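Local coordinates for protein MEM-A1 (Soil metagenome, PDB 6E0S) that probably hydrolyses beta-lactam antibiotics, being a zinc-dependent subclass B3 metallo-beta-lactamase recovered from a soil metagenome, at residues Q116-L121 against A143-V148; H73-Q76 against K80-D83; L195-A200 against Q276-A281. One frame throughout, in Å; residues are numbered along the deposited sequence. Where two conformers were deposited one is given.

Contact 1. Residues Q116-L121 against A143-V148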
ATOM      1  N   GLN A 116     -11.540   3.147   9.084  1.00 20.77           N
ATOM      2  CA  GLN A 116     -12.448   3.040   7.945  1.00 22.04           C
ATOM      3  C   GLN A 116     -12.114   1.833   7.076  1.00 21.84           C
ATOM      4  O   GLN A 116     -13.019   1.145   6.582  1.00 22.83           O
ATOM      5  CB  GLN A 116     -12.403   4.325   7.108  1.00 24.12           C
ATOM      6  CG  GLN A 116     -13.120   5.518   7.782  1.00 28.26           C
ATOM      7  CD  GLN A 116     -14.583   5.219   8.064  1.00 34.49           C
ATOM      8  OE1 GLN A 116     -15.062   5.417   9.182  1.00 38.85           O
ATOM      9  NE2 GLN A 116     -15.293   4.705   7.060  1.00 36.06           N
ATOM     10  N   GLY A 117     -10.831   1.590   6.837  1.00 19.70           N
ATOM     11  CA  GLY A 117     -10.449   0.452   6.011  1.00 18.81           C
ATOM     12  C   GLY A 117     -10.828  -0.873   6.640  1.00 20.02           C
ATOM     13  O   GLY A 117     -11.267  -1.804   5.946  1.00 19.16           O
ATOM     14  N   GLU A 118     -10.670  -0.972   7.964  1.00 20.08           N
ATOM     15  CA  GLU A 118     -10.978  -2.207   8.670  0.56 21.48           C
ATOM     16  C   GLU A 118     -12.429  -2.618   8.456  1.00 23.12           C
ATOM     17  O   GLU A 118     -12.728  -3.810   8.367  1.00 24.20           O
ATOM     18  CB  GLU A 118     -10.672  -2.046  10.167  0.56 22.27           C
ATOM     19  CG  GLU A 118     -10.614  -3.376  10.923  0.56 23.23           C
ATOM     20  CD  GLU A 118     -11.968  -3.828  11.423  0.56 23.90           C
ATOM     21  OE1 GLU A 118     -12.892  -2.994  11.455  0.56 24.06           O
ATOM     22  OE2 GLU A 118     -12.124  -5.023  11.774  0.56 24.68           O
ATOM     23  N   LYS A 119     -13.339  -1.637   8.370  1.00 23.11           N
ATOM     24  CA  LYS A 119     -14.758  -1.959   8.220  1.00 26.56           C
ATOM     25  C   LYS A 119     -15.020  -2.670   6.910  1.00 23.16           C
ATOM     26  O   LYS A 119     -15.780  -3.647   6.871  1.00 22.21           O
ATOM     27  CB  LYS A 119     -15.609  -0.697   8.294  1.00 31.12           C
ATOM     28  CG  LYS A 119     -15.708  -0.140   9.684  1.00 35.74           C
ATOM     29  CD  LYS A 119     -16.675   1.019   9.741  1.00 40.22           C
ATOM     30  CE  LYS A 119     -16.059   2.263   9.145  1.00 43.74           C
ATOM     31  NZ  LYS A 119     -16.471   3.477   9.931  1.00 47.58           N
ATOM     32  N   VAL A 120     -14.405  -2.191   5.831  1.00 20.28           N
ATOM     33  CA  VAL A 120     -14.551  -2.842   4.533  1.00 20.07           C
ATOM     34  C   VAL A 120     -13.876  -4.203   4.528  1.00 19.84           C
ATOM     35  O   VAL A 120     -14.393  -5.162   3.942  1.00 19.14           O
ATOM     36  CB  VAL A 120     -13.992  -1.943   3.414  1.00 18.98           C
ATOM     37  CG1 VAL A 120     -13.983  -2.690   2.052  1.00 17.99           C
ATOM     38  CG2 VAL A 120     -14.835  -0.700   3.306  1.00 18.57           C
ATOM     39  N   LEU A 121     -12.682  -4.308   5.115  1.00 17.82           N
ATOM     40  CA  LEU A 121     -12.013  -5.603   5.092  1.00 17.52           C
ATOM     41  C   LEU A 121     -12.845  -6.648   5.806  1.00 18.57           C
ATOM     42  O   LEU A 121     -12.944  -7.795   5.358  1.00 18.64           O
ATOM     43  CB  LEU A 121     -10.623  -5.508   5.732  1.00 17.79           C
ATOM     44  CG  LEU A 121      -9.640  -4.570   5.028  1.00 19.14           C
ATOM     45  CD1 LEU A 121      -8.240  -4.765   5.557  1.00 20.05           C
ATOM     46  CD2 LEU A 121      -9.680  -4.747   3.510  1.00 19.46           C
ATOM     47  N   ALA A 143     -11.279 -12.126   8.654  1.00 27.13           N
ATOM     48  CA  ALA A 143     -11.429 -12.234  10.093  1.00 29.20           C
ATOM     49  C   ALA A 143     -10.144 -11.763  10.770  1.00 26.50           C
ATOM     50  O   ALA A 143      -9.164 -11.445  10.105  1.00 26.97           O
ATOM     51  CB  ALA A 143     -11.763 -13.671  10.481  1.00 32.54           C
ATOM     52  N   ASN A 144     -10.138 -11.745  12.106  1.00 26.70           N
ATOM     53  CA  ASN A 144      -8.934 -11.433  12.885  1.00 25.27           C
ATOM     54  C   ASN A 144      -8.321 -10.096  12.449  1.00 22.84           C
ATOM     55  O   ASN A 144      -7.113  -9.972  12.224  1.00 20.97           O
ATOM     56  CB  ASN A 144      -7.908 -12.571  12.787  1.00 27.14           C
ATOM     57  CG  ASN A 144      -8.372 -13.872  13.468  1.00 31.96           C
ATOM     58  OD1 ASN A 144      -9.335 -13.907  14.262  1.00 34.84           O
ATOM     59  ND2 ASN A 144      -7.659 -14.958  13.177  1.00 31.99           N
ATOM     60  N   THR A 145      -9.164  -9.071  12.337  1.00 23.90           N
ATOM     61  CA  THR A 145      -8.669  -7.744  11.988  1.00 23.10           C
ATOM     62  C   THR A 145      -8.499  -6.895  13.244  1.00 22.93           C
ATOM     63  O   THR A 145      -9.011  -7.214  14.317  1.00 24.36           O
ATOM     64  CB  THR A 145      -9.601  -7.015  11.004  1.00 23.94           C
ATOM     65  OG1 THR A 145     -10.897  -6.853  11.605  1.00 25.19           O
ATOM     66  CG2 THR A 145      -9.757  -7.794   9.709  1.00 25.24           C
ATOM     67  N   ARG A 146      -7.763  -5.799  13.094  1.00 22.84           N
ATOM     68  CA  ARG A 146      -7.623  -4.831  14.175  1.00 23.27           C
ATOM     69  C   ARG A 146      -7.406  -3.469  13.534  1.00 22.02           C
ATOM     70  O   ARG A 146      -6.609  -3.357  12.606  1.00 20.20           O
ATOM     71  CB  ARG A 146      -6.445  -5.172  15.091  1.00 24.43           C
ATOM     72  CG  ARG A 146      -6.124  -4.093  16.105  1.00 27.51           C
ATOM     73  CD  ARG A 146      -5.331  -4.633  17.315  1.00 31.28           C
ATOM     74  NE  ARG A 146      -4.162  -5.425  16.932  1.00 32.53           N
ATOM     75  CZ  ARG A 146      -2.958  -4.911  16.680  1.00 34.04           C
ATOM     76  NH1 ARG A 146      -2.751  -3.608  16.762  1.00 33.24           N
ATOM     77  NH2 ARG A 146      -1.950  -5.709  16.344  1.00 35.88           N
ATOM     78  N   ALA A 147      -8.106  -2.448  14.014  1.00 22.09           N
ATOM     79  CA  ALA A 147      -7.910  -1.112  13.461  1.00 21.00           C
ATOM     80  C   ALA A 147      -6.684  -0.491  14.100  1.00 20.86           C
ATOM     81  O   ALA A 147      -6.421  -0.712  15.290  1.00 21.11           O
ATOM     82  CB  ALA A 147      -9.125  -0.221  13.731  1.00 21.92           C
ATOM     83  N   VAL A 148      -5.936   0.288  13.319  1.00 18.94           N
ATOM     84  CA  VAL A 148      -4.846   1.099  13.858  1.00 20.55           C
ATOM     85  C   VAL A 148      -5.216   2.565  13.710  1.00 21.09           C
ATOM     86  O   VAL A 148      -5.920   2.963  12.766  1.00 20.58           O
ATOM     87  CB  VAL A 148      -3.501   0.812  13.166  1.00 19.09           C
ATOM     88  CG1 VAL A 148      -3.096  -0.688  13.345  1.00 20.24           C
ATOM     89  CG2 VAL A 148      -3.549   1.170  11.687  1.00 18.48           C
TER
HETATM   90  O   HOH W   1     -11.768  -5.396  15.071  1.00 59.36           O

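Contact 2. Residues H73-Q76 against K80-D83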
ATOM      1  N   HIS A  73       6.294 -16.315  -3.555  1.00 17.25           N
ATOM      2  CA  HIS A  73       7.448 -15.430  -3.466  1.00 18.54           C
ATOM      3  C   HIS A  73       8.054 -15.446  -2.064  1.00 18.84           C
ATOM      4  O   HIS A  73       9.283 -15.490  -1.904  1.00 21.64           O
ATOM      5  CB  HIS A  73       7.025 -14.003  -3.847  1.00 17.07           C
ATOM      6  CG  HIS A  73       6.733 -13.848  -5.305  1.00 18.73           C
ATOM      7  ND1 HIS A  73       5.971 -12.816  -5.808  1.00 18.16           N
ATOM      8  CD2 HIS A  73       7.071 -14.616  -6.368  1.00 19.63           C
ATOM      9  CE1 HIS A  73       5.873 -12.938  -7.118  1.00 19.83           C
ATOM     10  NE2 HIS A  73       6.512 -14.030  -7.485  1.00 19.59           N
ATOM     11  N   ILE A  74       7.201 -15.375  -1.038  1.00 17.91           N
ATOM     12  CA  ILE A  74       7.663 -15.467   0.346  1.00 17.53           C
ATOM     13  C   ILE A  74       8.435 -16.772   0.569  1.00 19.56           C
ATOM     14  O   ILE A  74       9.563 -16.760   1.078  1.00 17.65           O
ATOM     15  CB  ILE A  74       6.466 -15.314   1.308  1.00 14.75           C
ATOM     16  CG1 ILE A  74       5.932 -13.879   1.233  1.00 13.79           C
ATOM     17  CG2 ILE A  74       6.869 -15.637   2.776  1.00 15.42           C
ATOM     18  CD1 ILE A  74       4.487 -13.701   1.878  1.00 14.36           C
ATOM     19  N   ARG A  75       7.860 -17.913   0.148  1.00 19.19           N
ATOM     20  CA  ARG A  75       8.521 -19.205   0.348  1.00 21.62           C
ATOM     21  C   ARG A  75       9.808 -19.295  -0.459  1.00 21.68           C
ATOM     22  O   ARG A  75      10.824 -19.835   0.010  1.00 20.88           O
ATOM     23  CB  ARG A  75       7.592 -20.356  -0.061  1.00 22.95           C
ATOM     24  CG  ARG A  75       6.271 -20.461   0.672  1.00 23.72           C
ATOM     25  CD  ARG A  75       5.538 -21.757   0.305  1.00 25.18           C
ATOM     26  NE  ARG A  75       4.154 -21.712   0.748  1.00 25.11           N
ATOM     27  CZ  ARG A  75       3.108 -21.498  -0.043  1.00 23.20           C
ATOM     28  NH1 ARG A  75       3.277 -21.353  -1.361  1.00 21.21           N
ATOM     29  NH2 ARG A  75       1.875 -21.471   0.482  1.00 22.03           N
ATOM     30  N   GLN A  76       9.776 -18.774  -1.682  1.00 22.01           N
ATOM     31  CA  GLN A  76      10.938 -18.861  -2.555  1.00 24.30           C
ATOM     32  C   GLN A  76      12.142 -18.194  -1.905  1.00 23.21           C
ATOM     33  O   GLN A  76      13.276 -18.676  -2.035  1.00 24.57           O
ATOM     34  CB  GLN A  76      10.592 -18.208  -3.891  1.00 26.89           C
ATOM     35  CG  GLN A  76      11.683 -18.103  -4.890  1.00 29.42           C
ATOM     36  CD  GLN A  76      11.183 -17.422  -6.167  1.00 29.07           C
ATOM     37  OE1 GLN A  76       9.978 -17.153  -6.321  1.00 28.18           O
ATOM     38  NE2 GLN A  76      12.095 -17.162  -7.079  1.00 29.95           N
ATOM     39  N   LYS A  80       8.560 -18.745   5.751  1.00 22.22           N
ATOM     40  CA  LYS A  80       7.349 -19.537   5.885  1.00 21.43           C
ATOM     41  C   LYS A  80       6.148 -18.630   6.101  1.00 20.62           C
ATOM     42  O   LYS A  80       6.220 -17.653   6.856  1.00 19.23           O
ATOM     43  CB  LYS A  80       7.446 -20.509   7.052  1.00 24.88           C
ATOM     44  CG  LYS A  80       8.606 -21.473   6.950  1.00 29.29           C
ATOM     45  CD  LYS A  80       8.736 -22.277   8.236  1.00 31.96           C
ATOM     46  CE  LYS A  80      10.154 -22.809   8.403  1.00 36.28           C
ATOM     47  NZ  LYS A  80      10.366 -23.423   9.745  1.00 41.28           N
ATOM     48  N   LEU A  81       5.017 -18.981   5.478  1.00 19.95           N
ATOM     49  CA  LEU A  81       3.814 -18.175   5.647  1.00 18.44           C
ATOM     50  C   LEU A  81       3.366 -18.151   7.109  1.00 16.97           C
ATOM     51  O   LEU A  81       2.923 -17.117   7.605  1.00 16.75           O
ATOM     52  CB  LEU A  81       2.679 -18.710   4.755  1.00 18.59           C
ATOM     53  CG  LEU A  81       2.604 -18.144   3.342  1.00 19.73           C
ATOM     54  CD1 LEU A  81       2.176 -16.694   3.333  1.00 20.00           C
ATOM     55  CD2 LEU A  81       3.954 -18.282   2.633  1.00 17.77           C
ATOM     56  N   GLU A  82       3.496 -19.271   7.821  1.00 18.13           N
ATOM     57  CA  GLU A  82       3.051 -19.253   9.208  1.00 23.63           C
ATOM     58  C   GLU A  82       3.922 -18.394  10.108  1.00 22.41           C
ATOM     59  O   GLU A  82       3.535 -18.149  11.253  1.00 22.10           O
ATOM     60  CB  GLU A  82       2.945 -20.666   9.776  1.00 31.19           C
ATOM     61  CG  GLU A  82       2.040 -21.569   8.958  1.00 38.84           C
ATOM     62  CD  GLU A  82       1.639 -22.813   9.729  1.00 48.29           C
ATOM     63  OE1 GLU A  82       2.512 -23.355  10.459  1.00 52.65           O
ATOM     64  OE2 GLU A  82       0.451 -23.226   9.637  1.00 51.99           O
ATOM     65  N   ASP A  83       5.052 -17.891   9.615  1.00 20.75           N
ATOM     66  CA  ASP A  83       5.810 -16.895  10.371  1.00 19.05           C
ATOM     67  C   ASP A  83       5.348 -15.466  10.100  1.00 18.35           C
ATOM     68  O   ASP A  83       5.824 -14.533  10.757  1.00 16.87           O
ATOM     69  CB  ASP A  83       7.303 -17.031  10.059  1.00 18.04           C
ATOM     70  CG  ASP A  83       7.891 -18.322  10.618  1.00 21.18           C
ATOM     71  OD1 ASP A  83       7.311 -18.881  11.580  1.00 23.70           O
ATOM     72  OD2 ASP A  83       8.906 -18.814  10.076  1.00 23.26           O
TER
HETATM   73  O   HOH W   2       5.064 -21.838   4.005  1.00 15.59           O

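Contact 3. Residues L195-A200 against Q276-A281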
ATOM      1  N   LEU A 195      -2.498   7.848  -4.248  1.00 18.33           N
ATOM      2  CA  LEU A 195      -2.977   9.205  -4.011  1.00 19.47           C
ATOM      3  C   LEU A 195      -3.813   9.713  -5.179  1.00 20.06           C
ATOM      4  O   LEU A 195      -4.032  10.914  -5.305  1.00 20.74           O
ATOM      5  CB  LEU A 195      -1.804  10.158  -3.750  1.00 19.33           C
ATOM      6  CG  LEU A 195      -0.923   9.893  -2.537  1.00 20.11           C
ATOM      7  CD1 LEU A 195       0.260  10.876  -2.509  1.00 22.11           C
ATOM      8  CD2 LEU A 195      -1.791   9.976  -1.259  1.00 20.13           C
ATOM      9  N   ASN A 196      -4.279   8.812  -6.036  1.00 20.03           N
ATOM     10  CA  ASN A 196      -4.936   9.194  -7.275  1.00 23.03           C
ATOM     11  C   ASN A 196      -6.415   9.502  -7.051  1.00 21.28           C
ATOM     12  O   ASN A 196      -7.169   8.681  -6.513  1.00 20.57           O
ATOM     13  CB  ASN A 196      -4.754   8.088  -8.309  1.00 26.85           C
ATOM     14  CG  ASN A 196      -3.384   8.137  -8.959  1.00 30.64           C
ATOM     15  OD1 ASN A 196      -2.508   8.928  -8.559  1.00 31.16           O
ATOM     16  ND2 ASN A 196      -3.189   7.298  -9.976  1.00 33.51           N
ATOM     17  N   ALA A 197      -6.817  10.710  -7.434  1.00 23.42           N
ATOM     18  CA  ALA A 197      -8.224  11.095  -7.450  1.00 24.13           C
ATOM     19  C   ALA A 197      -8.927  10.392  -8.604  1.00 24.92           C
ATOM     20  O   ALA A 197      -8.999  10.917  -9.720  1.00 26.48           O
ATOM     21  CB  ALA A 197      -8.370  12.616  -7.570  1.00 22.88           C
ATOM     22  N   PHE A 198      -9.457   9.203  -8.352  1.00 24.55           N
ATOM     23  CA  PHE A 198     -10.157   8.433  -9.370  1.00 27.14           C
ATOM     24  C   PHE A 198     -11.563   8.154  -8.862  1.00 26.79           C
ATOM     25  O   PHE A 198     -11.736   7.785  -7.699  1.00 26.26           O
ATOM     26  CB  PHE A 198      -9.408   7.129  -9.677  1.00 29.47           C
ATOM     27  CG  PHE A 198      -9.994   6.376 -10.821  1.00 33.16           C
ATOM     28  CD1 PHE A 198     -10.912   5.362 -10.599  1.00 34.62           C
ATOM     29  CD2 PHE A 198      -9.674   6.715 -12.132  1.00 35.25           C
ATOM     30  CE1 PHE A 198     -11.485   4.672 -11.675  1.00 35.78           C
ATOM     31  CE2 PHE A 198     -10.241   6.028 -13.211  1.00 37.15           C
ATOM     32  CZ  PHE A 198     -11.148   5.010 -12.979  1.00 37.52           C
ATOM     33  N   ALA A 199     -12.567   8.341  -9.717  1.00 27.33           N
ATOM     34  CA  ALA A 199     -13.950   8.270  -9.252  1.00 28.41           C
ATOM     35  C   ALA A 199     -14.827   7.501 -10.229  1.00 28.49           C
ATOM     36  O   ALA A 199     -14.672   7.620 -11.447  1.00 29.05           O
ATOM     37  CB  ALA A 199     -14.565   9.669  -9.055  1.00 28.73           C
ATOM     38  N   ALA A 200     -15.753   6.723  -9.683  1.00 28.86           N
ATOM     39  CA  ALA A 200     -16.828   6.145 -10.481  1.00 30.71           C
ATOM     40  C   ALA A 200     -18.043   7.061 -10.449  1.00 33.73           C
ATOM     41  O   ALA A 200     -18.378   7.627  -9.402  1.00 32.94           O
ATOM     42  CB  ALA A 200     -17.200   4.760  -9.958  1.00 30.02           C
ATOM     43  N   GLN A 276      -5.592  17.894 -10.117  1.00 23.31           N
ATOM     44  CA  GLN A 276      -6.011  19.073 -10.864  1.00 23.02           C
ATOM     45  C   GLN A 276      -6.700  18.676 -12.167  1.00 24.30           C
ATOM     46  O   GLN A 276      -7.727  19.256 -12.534  1.00 23.74           O
ATOM     47  CB  GLN A 276      -4.808  19.987 -11.137  1.00 25.07           C
ATOM     48  CG  GLN A 276      -4.253  20.660  -9.861  1.00 26.28           C
ATOM     49  CD  GLN A 276      -5.354  21.361  -9.065  1.00 26.47           C
ATOM     50  OE1 GLN A 276      -5.965  22.332  -9.542  1.00 29.50           O
ATOM     51  NE2 GLN A 276      -5.617  20.873  -7.864  1.00 25.42           N
ATOM     52  N   LYS A 277      -6.174  17.658 -12.860  1.00 24.40           N
ATOM     53  CA  LYS A 277      -6.839  17.174 -14.065  1.00 24.95           C
ATOM     54  C   LYS A 277      -8.228  16.625 -13.754  1.00 24.79           C
ATOM     55  O   LYS A 277      -9.180  16.863 -14.513  1.00 25.11           O
ATOM     56  CB  LYS A 277      -5.982  16.111 -14.748  1.00 24.79           C
ATOM     57  CG  LYS A 277      -4.683  16.628 -15.323  1.00 26.56           C
ATOM     58  CD  LYS A 277      -3.854  15.499 -15.933  1.00 27.06           C
ATOM     59  CE  LYS A 277      -2.638  16.025 -16.660  1.00 30.06           C
ATOM     60  NZ  LYS A 277      -1.878  14.878 -17.217  1.00 31.51           N
ATOM     61  N   LYS A 278      -8.375  15.914 -12.632  1.00 25.56           N
ATOM     62  CA  LYS A 278      -9.683  15.376 -12.253  1.00 24.63           C
ATOM     63  C   LYS A 278     -10.673  16.503 -11.946  1.00 23.71           C
ATOM     64  O   LYS A 278     -11.825  16.478 -12.405  1.00 24.69           O
ATOM     65  CB  LYS A 278      -9.525  14.422 -11.061  1.00 24.17           C
ATOM     66  CG  LYS A 278     -10.818  13.768 -10.535  1.00 26.57           C
ATOM     67  CD  LYS A 278     -11.468  12.959 -11.668  1.00 30.47           C
ATOM     68  CE  LYS A 278     -12.743  12.282 -11.238  1.00 33.76           C
ATOM     69  NZ  LYS A 278     -13.453  11.728 -12.432  1.00 35.78           N
ATOM     70  N   LEU A 279     -10.240  17.515 -11.205  1.00 21.98           N
ATOM     71  CA  LEU A 279     -11.140  18.621 -10.919  1.00 22.42           C
ATOM     72  C   LEU A 279     -11.554  19.339 -12.200  1.00 24.75           C
ATOM     73  O   LEU A 279     -12.711  19.756 -12.334  1.00 26.49           O
ATOM     74  CB  LEU A 279     -10.483  19.581  -9.947  1.00 23.32           C
ATOM     75  CG  LEU A 279     -10.203  19.047  -8.547  1.00 23.83           C
ATOM     76  CD1 LEU A 279      -9.375  20.088  -7.759  1.00 24.88           C
ATOM     77  CD2 LEU A 279     -11.494  18.715  -7.820  1.00 25.96           C
ATOM     78  N   ALA A 280     -10.637  19.457 -13.171  1.00 25.56           N
ATOM     79  CA  ALA A 280     -10.982  20.081 -14.446  1.00 27.87           C
ATOM     80  C   ALA A 280     -11.979  19.230 -15.224  1.00 29.00           C
ATOM     81  O   ALA A 280     -12.938  19.759 -15.799  1.00 30.96           O
ATOM     82  CB  ALA A 280      -9.727  20.329 -15.293  1.00 28.76           C
ATOM     83  N   ALA A 281     -11.779  17.914 -15.237  1.00 29.16           N
ATOM     84  CA  ALA A 281     -12.723  17.021 -15.902  1.00 30.04           C
ATOM     85  C   ALA A 281     -14.096  17.096 -15.257  1.00 29.54           C
ATOM     86  O   ALA A 281     -15.120  17.039 -15.952  1.00 28.10           O
ATOM     87  CB  ALA A 281     -12.191  15.586 -15.881  1.00 30.13           C
TER
HETATM   88  O   HOH W   3     -12.213   9.277 -12.419  1.00 32.30           O
HETATM   89  O   HOH W   4     -15.804   9.738 -12.979  1.00 40.13           O

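Contact 1. Residues Q116-L121 against A143-V148
Glu118, on helix 115-123, lays the inner part of its side chain against Thr145 and Ala147 of strand 145-148. Helix and strand run nearly antiparallel, at 163°, with their axes 7.9 Å apart at closest approach. The close-packed part is the CB-CG portion of Glu118: CB lies 4.3 Å from CB of Ala147, while CG stands 4.1 Å from the peptide N of Ala147 and 3.8 Å from CB of Thr145. CG is anti to the backbone N (chi1 -165°) and the chain then bends at chi2 (-87°), which turns the carboxylate along the strand toward Thr145. There OE2 meets OG1 at a separation too short to be trusted, and Glu118 was modelled in two conformers, so no definite bond can be read from that pair. The outer side is looser. In the conformer given, a water makes weak hydrogen bonds to OE2 of Glu118, at 3.3 Å, and to O of Thr145, at 3.4 Å. Beneath this surface layer Leu121 packs on Val111 and Ala113 of strand 110-114, the first strand of the beta-alpha-beta unit to which both segments belong. Backbone bonds to strand 110-114 hold strand 145-148 in the sheet; the chemistry here adds a small aliphatic contact from Glu118, whose carboxylate, in two modelled conformers, does not seem firmly fixed.

Contact 2. Residues H73-Q76 against K80-D83
Ile74 and Arg75, in the last turn of helix 66-76, face Leu81 across a tight chain reversal that brings CA of Arg75 within 5.7 Å of CA of Lys80. A short 3-10 segment, 81-83, follows the turn, with N of Asp83 bonded to O of Lys80. Leu81 is the one residue of its segment whose side chain does the packing, and it uses both methyl groups. CD2 enters between the two helix residues, 3.9 Å from CG2 of Ile74 and 3.7 Å from CG of Arg75; CD1 leans on the other branch of Ile74, 4.1 Å from its CD1. Both helix side chains cross the leucine at about a right angle. Arg75 has CG anti to its carbonyl carbon (chi1 -59°) and runs extended from there to NE, which places both CG and NE along CD2 of Leu81. That methyl also covers one face of the guanidinium. At the edge of the same group, in its plane, a water accepts a weak bond from NE of Arg75 at 3.4 Å and an ordinary one from N of Leu81 at 3.2 Å. Ile74 also packs on Leu58 of strand 56-59, and both Arg75 and Leu81 on Leu106 of helix 100-107. The turn leads from the helix of a beta-alpha-beta crossover, between parallel strands 56-59 and 84-88, into the second strand. Chemically, it is secured by apolar packing, while a water bridges the two segments beside an arginine at the surface.

Contact 3. Residues L195-A200 against Q276-A281
Lys278, near the C-terminal end of helix 263-285, reaches across to Ala197 and Ala199 in the loop that follows strand 185-192. Its CB begins the contact 3.8 Å from O of Ala197. CG, anti to the lysine's backbone N (chi1 180°), comes nearer and lies 3.5 Å from O of Ala197. A bend at chi2 (59°) redirects the chain, and CD still skirts this carbonyl O of Ala197, at 3.7 Å, before CE turns to Ala199. CE arrives over the next inward-facing methyl, 3.9 Å from CB of Ala199. The tip makes no direct bond to the loop; two waters carry it there instead. One accepts from NZ of Lys278 at 2.7 Å and from N of Ala199 at 2.9 Å, while sitting above one face of the Phe198 ring, toward its rim. The other accepts from NZ and donates to O of Ala199 at 2.8 Å, so both backbone polar atoms of Ala199 are tied to a single ammonium group. Tyr205, Ile218 and Leu275 also touch the side chain of Ala197, the centre of an inverse gamma turn. One residue earlier, O of Asn196 accepts a hydrogen bond from ND1 of His169, a zinc ligand, and the side chain of Ala199 is about 11 Å from a zinc ion. This carbonyl is a second-shell partner that would orient His169 on the zinc, consistent with a metallo-beta-lactamase active site, and the C-terminal helix packs against the loop that supplies it.

Overall arrangement
From the N terminus, contact 2 comes first: it closes the three-residue turn between helix 66-76 and the approach to strand 84-88. Contact 1 follows, spanning 21 residues to bring helix 115-123 onto strand 145-148, an outermost strand of its mixed sheet. Contact 3 closes the longest loop, 75 residues, and fastens the C-terminal helix to a loop near the zinc site. The three lie in series, without nesting or crossing, and none touches another. Contacts 2 and 3 sit on opposite sides of the chain's centre, their own centres 38 Å apart, whereas contact 1 is 23 Å from contact 2, centre to centre.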